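Side-chain contacts in homoserine kinase (Listeria monocytogenes, PDB 3HUL), which probably catalyses the ATP-dependent phosphorylation of L-homoserine to O-phospho-L-homoserine in threonine biosynthesis: residues 9-14 and 250-255; 92-97 and 128-133; 14-19 and 192-197. One frame throughout, in Å; residues are numbered along the deposited sequence.

Interaction 1 of 3, residues 9-14 and 250-255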
loop_
_atom_site.group_PDB
_atom_site.type_symbol
_atom_site.label_atom_id
_atom_site.label_comp_id
_atom_site.label_asym_id
_atom_site.label_seq_id
_atom_site.Cartn_x
_atom_site.Cartn_y
_atom_site.Cartn_z
ATOM N N ALA A 9 17.431 10.996 14.990
ATOM C CA ALA A 9 17.523 12.120 14.094
ATOM C C ALA A 9 16.438 12.014 13.029
ATOM O O ALA A 9 15.927 10.920 12.755
ATOM C CB ALA A 9 18.881 12.127 13.440
ATOM N N THR A 10 16.095 13.148 12.432
ATOM C CA THR A 10 15.054 13.228 11.404
ATOM C C THR A 10 15.427 14.288 10.399
ATOM O O THR A 10 16.056 15.300 10.741
ATOM C CB THR A 10 13.671 13.654 12.000
ATOM O OG1 THR A 10 13.864 14.818 12.803
ATOM C CG2 THR A 10 13.055 12.558 12.858
ATOM N N THR A 11 15.035 14.067 9.151
ATOM C CA THR A 11 15.187 15.081 8.116
ATOM C C THR A 11 13.802 15.468 7.665
ATOM O O THR A 11 13.009 14.611 7.271
ATOM C CB THR A 11 16.033 14.605 6.908
ATOM O OG1 THR A 11 16.098 15.659 5.945
ATOM C CG2 THR A 11 15.450 13.364 6.227
ATOM N N ALA A 12 13.513 16.759 7.747
ATOM C CA ALA A 12 12.178 17.257 7.506
ATOM C C ALA A 12 12.156 18.055 6.206
ATOM O O ALA A 12 13.198 18.264 5.592
ATOM C CB ALA A 12 11.734 18.114 8.682
ATOM N N ASN A 13 10.964 18.480 5.790
ATOM C CA ASN A 13 10.820 19.350 4.633
ATOM C C ASN A 13 11.306 18.586 3.400
ATOM O O ASN A 13 11.996 19.141 2.542
ATOM C CB ASN A 13 11.602 20.673 4.868
ATOM C CG ASN A 13 11.372 21.715 3.767
ATOM O OD1 ASN A 13 12.243 22.557 3.491
ATOM N ND2 ASN A 13 10.207 21.663 3.134
ATOM N N LEU A 14 10.956 17.299 3.353
ATOM C CA LEU A 14 11.289 16.413 2.241
ATOM C C LEU A 14 10.630 16.910 0.965
ATOM O O LEU A 14 9.402 16.910 0.855
ATOM C CB LEU A 14 10.815 14.979 2.510
ATOM C CG LEU A 14 11.729 13.855 3.025
ATOM C CD1 LEU A 14 11.074 12.509 2.666
ATOM C CD2 LEU A 14 13.143 13.903 2.443
ATOM N N THR A 250 23.190 20.509 6.336
ATOM C CA THR A 250 23.567 19.213 5.757
ATOM C C THR A 250 22.812 18.927 4.463
ATOM O O THR A 250 21.691 19.413 4.269
ATOM C CB THR A 250 23.604 17.980 6.730
ATOM O OG1 THR A 250 22.479 17.119 6.517
ATOM C CG2 THR A 250 23.737 18.363 8.122
ATOM N N VAL A 251 23.490 18.207 3.566
ATOM C CA VAL A 251 22.953 17.778 2.289
ATOM C C VAL A 251 22.821 16.258 2.387
ATOM O O VAL A 251 23.730 15.564 2.889
ATOM C CB VAL A 251 23.871 18.172 1.105
ATOM C CG1 VAL A 251 23.371 17.577 -0.222
ATOM C CG2 VAL A 251 23.982 19.703 0.961
ATOM N N LEU A 252 21.656 15.755 1.977
ATOM C CA LEU A 252 21.427 14.322 1.903
ATOM C C LEU A 252 21.337 13.840 0.469
ATOM O O LEU A 252 20.706 14.478 -0.381
ATOM C CB LEU A 252 20.162 13.907 2.673
ATOM C CG LEU A 252 20.147 14.151 4.175
ATOM C CD1 LEU A 252 18.715 14.060 4.700
ATOM C CD2 LEU A 252 21.069 13.192 4.953
ATOM N N VAL A 253 21.978 12.701 0.215
ATOM C CA VAL A 253 21.901 12.040 -1.057
ATOM C C VAL A 253 21.039 10.812 -0.810
ATOM O O VAL A 253 21.303 10.031 0.088
ATOM C CB VAL A 253 23.310 11.613 -1.569
ATOM C CG1 VAL A 253 23.229 10.715 -2.828
ATOM C CG2 VAL A 253 24.219 12.855 -1.826
ATOM N N PHE A 254 19.999 10.645 -1.609
ATOM C CA PHE A 254 19.130 9.468 -1.464
ATOM C C PHE A 254 19.532 8.451 -2.543
ATOM O O PHE A 254 19.632 8.810 -3.703
ATOM C CB PHE A 254 17.642 9.873 -1.595
ATOM C CG PHE A 254 17.137 10.785 -0.470
ATOM C CD1 PHE A 254 16.323 10.275 0.551
ATOM C CD2 PHE A 254 17.461 12.140 -0.448
ATOM C CE1 PHE A 254 15.864 11.109 1.607
ATOM C CE2 PHE A 254 17.005 12.996 0.579
ATOM C CZ PHE A 254 16.199 12.470 1.623
ATOM N N ALA A 255 19.743 7.196 -2.170
ATOM C CA ALA A 255 20.277 6.198 -3.123
ATOM C C ALA A 255 19.821 4.789 -2.834
ATOM O O ALA A 255 19.584 4.447 -1.690
ATOM C CB ALA A 255 21.829 6.232 -3.091
#

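Interaction 2 of 3, residues 92-97 and 128-133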
loop_
_atom_site.group_PDB
_atom_site.type_symbol
_atom_site.label_atom_id
_atom_site.label_comp_id
_atom_site.label_asym_id
_atom_site.label_seq_id
_atom_site.Cartn_x
_atom_site.Cartn_y
_atom_site.Cartn_z
ATOM N N ALA A 92 15.703 16.493 21.089
ATOM C CA ALA A 92 15.807 16.922 22.486
ATOM C C ALA A 92 14.425 17.187 23.076
ATOM O O ALA A 92 14.135 16.752 24.202
ATOM C CB ALA A 92 16.782 18.152 22.649
ATOM N N VAL A 93 13.557 17.847 22.312
ATOM C CA VAL A 93 12.185 18.094 22.737
ATOM C C VAL A 93 11.432 16.763 22.976
ATOM O O VAL A 93 10.841 16.545 24.031
ATOM C CB VAL A 93 11.414 18.955 21.707
ATOM C CG1 VAL A 93 9.911 18.934 22.017
ATOM C CG2 VAL A 93 11.972 20.415 21.647
ATOM N N VAL A 94 11.491 15.867 22.000
ATOM C CA VAL A 94 10.910 14.529 22.161
ATOM C C VAL A 94 11.495 13.787 23.377
ATOM O O VAL A 94 10.770 13.154 24.112
ATOM C CB VAL A 94 11.063 13.705 20.852
ATOM C CG1 VAL A 94 10.663 12.213 21.062
ATOM C CG2 VAL A 94 10.275 14.377 19.738
ATOM N N ALA A 95 12.797 13.875 23.579
ATOM C CA ALA A 95 13.437 13.256 24.741
ATOM C C ALA A 95 12.913 13.806 26.084
ATOM O O ALA A 95 12.717 13.041 27.037
ATOM C CB ALA A 95 14.937 13.410 24.648
ATOM N N GLY A 96 12.665 15.117 26.143
ATOM C CA GLY A 96 12.097 15.748 27.325
ATOM C C GLY A 96 10.684 15.304 27.580
ATOM O O GLY A 96 10.275 15.104 28.724
ATOM N N ILE A 97 9.922 15.145 26.507
ATOM C CA ILE A 97 8.586 14.598 26.622
ATOM C C ILE A 97 8.623 13.173 27.204
ATOM O O ILE A 97 7.831 12.837 28.092
ATOM C CB ILE A 97 7.882 14.638 25.282
ATOM C CG1 ILE A 97 7.624 16.100 24.890
ATOM C CG2 ILE A 97 6.570 13.862 25.314
ATOM C CD1 ILE A 97 7.264 16.280 23.390
ATOM N N ALA A 128 7.121 14.233 14.490
ATOM C CA ALA A 128 6.275 13.070 14.269
ATOM C C ALA A 128 7.144 11.833 13.905
ATOM O O ALA A 128 7.029 10.799 14.554
ATOM C CB ALA A 128 5.191 13.362 13.197
ATOM N N PRO A 129 8.044 11.949 12.903
ATOM C CA PRO A 129 8.929 10.790 12.668
ATOM C C PRO A 129 9.878 10.479 13.856
ATOM O O PRO A 129 10.241 9.317 14.044
ATOM C CB PRO A 129 9.709 11.162 11.386
ATOM C CG PRO A 129 9.452 12.579 11.132
ATOM C CD PRO A 129 8.237 13.022 11.906
ATOM N N ALA A 130 10.255 11.480 14.665
ATOM C CA ALA A 130 11.062 11.197 15.859
ATOM C C ALA A 130 10.290 10.311 16.838
ATOM O O ALA A 130 10.853 9.409 17.444
ATOM C CB ALA A 130 11.541 12.501 16.548
ATOM N N VAL A 131 8.992 10.545 16.962
ATOM C CA VAL A 131 8.153 9.686 17.796
ATOM C C VAL A 131 7.741 8.383 17.099
ATOM O O VAL A 131 7.744 7.340 17.709
ATOM C CB VAL A 131 6.884 10.428 18.243
ATOM C CG1 VAL A 131 5.961 9.491 19.082
ATOM C CG2 VAL A 131 7.255 11.657 19.038
ATOM N N LEU A 132 7.392 8.438 15.817
ATOM C CA LEU A 132 6.664 7.322 15.177
ATOM C C LEU A 132 7.582 6.418 14.392
ATOM O O LEU A 132 7.279 5.249 14.166
ATOM C CB LEU A 132 5.591 7.875 14.273
ATOM C CG LEU A 132 4.628 8.775 15.058
ATOM C CD1 LEU A 132 3.656 9.357 14.092
ATOM C CD2 LEU A 132 3.915 7.975 16.193
ATOM N N GLY A 133 8.728 6.969 14.006
ATOM C CA GLY A 133 9.702 6.232 13.238
ATOM C C GLY A 133 9.344 6.311 11.761
ATOM O O GLY A 133 8.230 6.669 11.384
#

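Interaction 3 of 3, residues 14-19 and 192-197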
loop_
_atom_site.group_PDB
_atom_site.type_symbol
_atom_site.label_atom_id
_atom_site.label_comp_id
_atom_site.label_asym_id
_atom_site.label_seq_id
_atom_site.Cartn_x
_atom_site.Cartn_y
_atom_site.Cartn_z
ATOM N N LEU A 14 10.956 17.299 3.353
ATOM C CA LEU A 14 11.289 16.413 2.241
ATOM C C LEU A 14 10.630 16.910 0.965
ATOM O O LEU A 14 9.402 16.910 0.855
ATOM C CB LEU A 14 10.815 14.979 2.510
ATOM C CG LEU A 14 11.729 13.855 3.025
ATOM C CD1 LEU A 14 11.074 12.509 2.666
ATOM C CD2 LEU A 14 13.143 13.903 2.443
ATOM N N GLY A 15 11.451 17.347 0.013
ATOM C CA GLY A 15 10.959 17.985 -1.195
ATOM C C GLY A 15 10.084 19.199 -0.910
ATOM O O GLY A 15 10.364 19.972 0.012
ATOM N N PRO A 16 8.986 19.350 -1.679
ATOM C CA PRO A 16 8.077 20.414 -1.364
ATOM C C PRO A 16 7.107 20.012 -0.258
ATOM O O PRO A 16 6.127 20.721 -0.038
ATOM C CB PRO A 16 7.352 20.656 -2.695
ATOM C CG PRO A 16 7.978 19.709 -3.683
ATOM C CD PRO A 16 8.507 18.601 -2.845
ATOM N N GLY A 17 7.397 18.933 0.476
ATOM C CA GLY A 17 6.614 18.590 1.678
ATOM C C GLY A 17 6.900 19.491 2.879
ATOM O O GLY A 17 7.122 19.019 4.003
ATOM N N PHE A 18 6.869 20.807 2.633
ATOM C CA PHE A 18 7.187 21.810 3.640
ATOM C C PHE A 18 6.304 21.716 4.873
ATOM O O PHE A 18 5.069 21.697 4.764
ATOM C CB PHE A 18 7.151 23.220 3.032
ATOM C CG PHE A 18 7.791 24.261 3.911
ATOM C CD1 PHE A 18 9.188 24.416 3.932
ATOM C CD2 PHE A 18 7.012 25.056 4.744
ATOM C CE1 PHE A 18 9.793 25.379 4.762
ATOM C CE2 PHE A 18 7.607 26.010 5.583
ATOM C CZ PHE A 18 8.996 26.180 5.586
ATOM N N ASP A 19 6.933 21.641 6.049
ATOM C CA ASP A 19 6.199 21.448 7.308
ATOM C C ASP A 19 5.250 20.216 7.273
ATOM O O ASP A 19 4.216 20.172 7.975
ATOM C CB ASP A 19 5.426 22.717 7.719
ATOM C CG ASP A 19 6.323 23.797 8.334
ATOM O OD1 ASP A 19 7.557 23.594 8.484
ATOM O OD2 ASP A 19 5.774 24.870 8.681
ATOM N N ASN A 192 2.483 16.074 -3.688
ATOM C CA ASN A 192 1.482 15.013 -3.932
ATOM C C ASN A 192 2.068 13.908 -4.810
ATOM O O ASN A 192 1.981 12.734 -4.475
ATOM C CB ASN A 192 0.250 15.557 -4.642
ATOM C CG ASN A 192 -0.518 16.556 -3.832
ATOM O OD1 ASN A 192 -0.273 16.747 -2.637
ATOM N ND2 ASN A 192 -1.511 17.183 -4.474
ATOM N N VAL A 193 2.671 14.297 -5.929
ATOM C CA VAL A 193 3.288 13.346 -6.845
ATOM C C VAL A 193 4.452 12.586 -6.183
ATOM O O VAL A 193 4.558 11.361 -6.312
ATOM C CB VAL A 193 3.721 14.033 -8.178
ATOM C CG1 VAL A 193 4.539 13.059 -9.049
ATOM C CG2 VAL A 193 2.489 14.483 -8.945
ATOM N N MET A 194 5.287 13.305 -5.434
ATOM C CA MET A 194 6.411 12.707 -4.703
ATOM C C MET A 194 5.873 11.613 -3.795
ATOM O O MET A 194 6.371 10.486 -3.828
ATOM C CB MET A 194 7.146 13.752 -3.868
ATOM C CG MET A 194 8.311 13.206 -3.011
ATOM S SD MET A 194 9.115 14.425 -1.908
ATOM C CE MET A 194 7.930 14.559 -0.575
ATOM N N ILE A 195 4.855 11.934 -2.991
ATOM C CA ILE A 195 4.257 10.945 -2.090
ATOM C C ILE A 195 3.675 9.746 -2.875
ATOM O O ILE A 195 3.954 8.595 -2.575
ATOM C CB ILE A 195 3.152 11.584 -1.189
ATOM C CG1 ILE A 195 3.753 12.591 -0.200
ATOM C CG2 ILE A 195 2.370 10.530 -0.469
ATOM C CD1 ILE A 195 2.744 13.672 0.269
ATOM N N ALA A 196 2.882 10.020 -3.901
ATOM C CA ALA A 196 2.316 8.940 -4.703
ATOM C C ALA A 196 3.404 8.050 -5.351
ATOM O O ALA A 196 3.250 6.831 -5.445
ATOM C CB ALA A 196 1.407 9.507 -5.765
ATOM N N ALA A 197 4.506 8.652 -5.778
ATOM C CA ALA A 197 5.564 7.897 -6.463
ATOM C C ALA A 197 6.312 6.997 -5.517
ATOM O O ALA A 197 6.709 5.876 -5.896
ATOM C CB ALA A 197 6.546 8.865 -7.232
#

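Interaction 1 of 3, residues 9-14 and 250-255
T11 and L14 meet L252 and F254 in a buried, largely apolar contact between the two sheets of this GHMP kinase: the mixed sheet that contains strand 3-12, and the four-stranded antiparallel sheet that contains strand 251-255. The backbones stay well apart, with T11 CA and L252 CA 8.8 Å from each other, and side chains alone bridge the distance. Alternation along strand 251-255 sends L252 and F254 toward strand 3-12. T11 and L252 reach for one another tip to tip. One methyl of the leucine, CD1, nestles against the branched end of the threonine, lying 3.3 Å from T11 OG1 and 3.7 Å from T11 CG2. A chi1 of 179° turns the threonine hydroxyl toward that methyl, yet OG1 finds its polar partner outside the contact, in a hydrogen bond with S245 OG. Further on, L14 comes slantwise to the F254 ring, its CD2 methyl 3.5 Å from F254 CZ and 4.0 Å from F254 CE1. That ring also packs on L23 and L157, and L252 on L157 and A159, so both residues belong to a wider hydrophobic layer. The L252 side chain lies about 4 Å from that of L86, predicted to bind ATP, whose own backbone is hydrogen-bonded to that of T10. The leucines suit the wide gap because their branched ends carry methyls across it, and the flat ring of F254 helps fill the layer. Threonine suits a mixed place, its carbon skeleton feeding the apolar layer while its hydroxyl is satisfied elsewhere. Across the segments the cohesion is therefore van der Waals and hydrophobic, and depends on shape rather than on polar pairing.

Interaction 2 of 3, residues 92-97 and 128-133
V94 packs against A130 and V131 where helix 88-103 meets helix 127-132, a small apolar helix-helix contact in the N-terminal part of the GHMP kinase fold. The two backbones come fairly close, V94 CA lying 7.1 Å from V131 CA, which suits short side chains. From V94 CB, directed at the second helix, the chain forks into two methyls. CG1, anti to the backbone N (chi1 171°), meets V131 CG2. CG2, the branch beside the backbone N, lies 3.9 Å from A130 CB and also touches V131 CG2. The beta-branched valine thus presents two fixed prongs, and alanine offers a single methyl that lets the helices approach. The side chain of V94 packs on V7 too, and that of A130 on T10, so strand 3-12 packs against the same pair of helices. A130 also lies about 4 Å, side chain to side chain, from S90, at the start of helix 88-103 and one of the residues predicted to bind ATP. One methyl ends the path: V131 CG2 sits almost evenly between the two prongs, 4.0 Å from V94 CG1 and 4.1 Å from V94 CG2.

Interaction 3 of 3, residues 14-19 and 192-197
L14 to G17 form a type II' beta turn, closed by the hydrogen bond from G17 N to L14 O (2.9 Å), and this turn sits against M194 of helix 181-198. G15 adopts positive phi (56°) at the second position of the turn, and having no side chain it lets the thioether approach, M194 SD lying 4.1 Å from G15 CA. P16, whose ring restrains phi near the value (-83°) the third position needs, brings its CD to 4.3 Å from the same sulfur. M194 extends from the helix with CG and SD both trans, then bends at chi3 (77°), which lays its methyl alongside the turn. L14 O, acceptor of the turn hydrogen bond, is also in close van der Waals contact with M194 CE at 3.1 Å, and L14 CB lies 4.2 Å from that CE. A flexible, unbranched methionine is well fitted to follow such a curved backbone surface. The second subunit lies close by: N192 ND2 is hydrogen-bonded to S20 OG of that subunit, and the F18 ring meets F181 there. The arrangement is a type II' beta turn with glycine at its second position, packed on a helix beside the subunit interface; L14-G15-P16-G17-F18-D19 probably belongs to the N-terminal sequence motif of GHMP kinases.

In the fold
All three contacts are buried, but interactions 1 and 2 lie nearer the middle of the chain than interaction 3, which borders the second subunit. Strand 3-12 and the loop after it tie them together. T10 CG2, in the first segment of interaction 1, packs 3.5 Å from A130 N of interaction 2, and L14 serves two contacts, giving its CD2 methyl to interaction 1 and its CB and carbonyl to interaction 3. Interactions 2 and 3 do not touch, their centres being about 22 Å apart. Their chemistry differs with the elements they join: methyls alone between helices, methyls with an aromatic ring and a hydroxyl between sheets, and a thioether against the backbone of a turn.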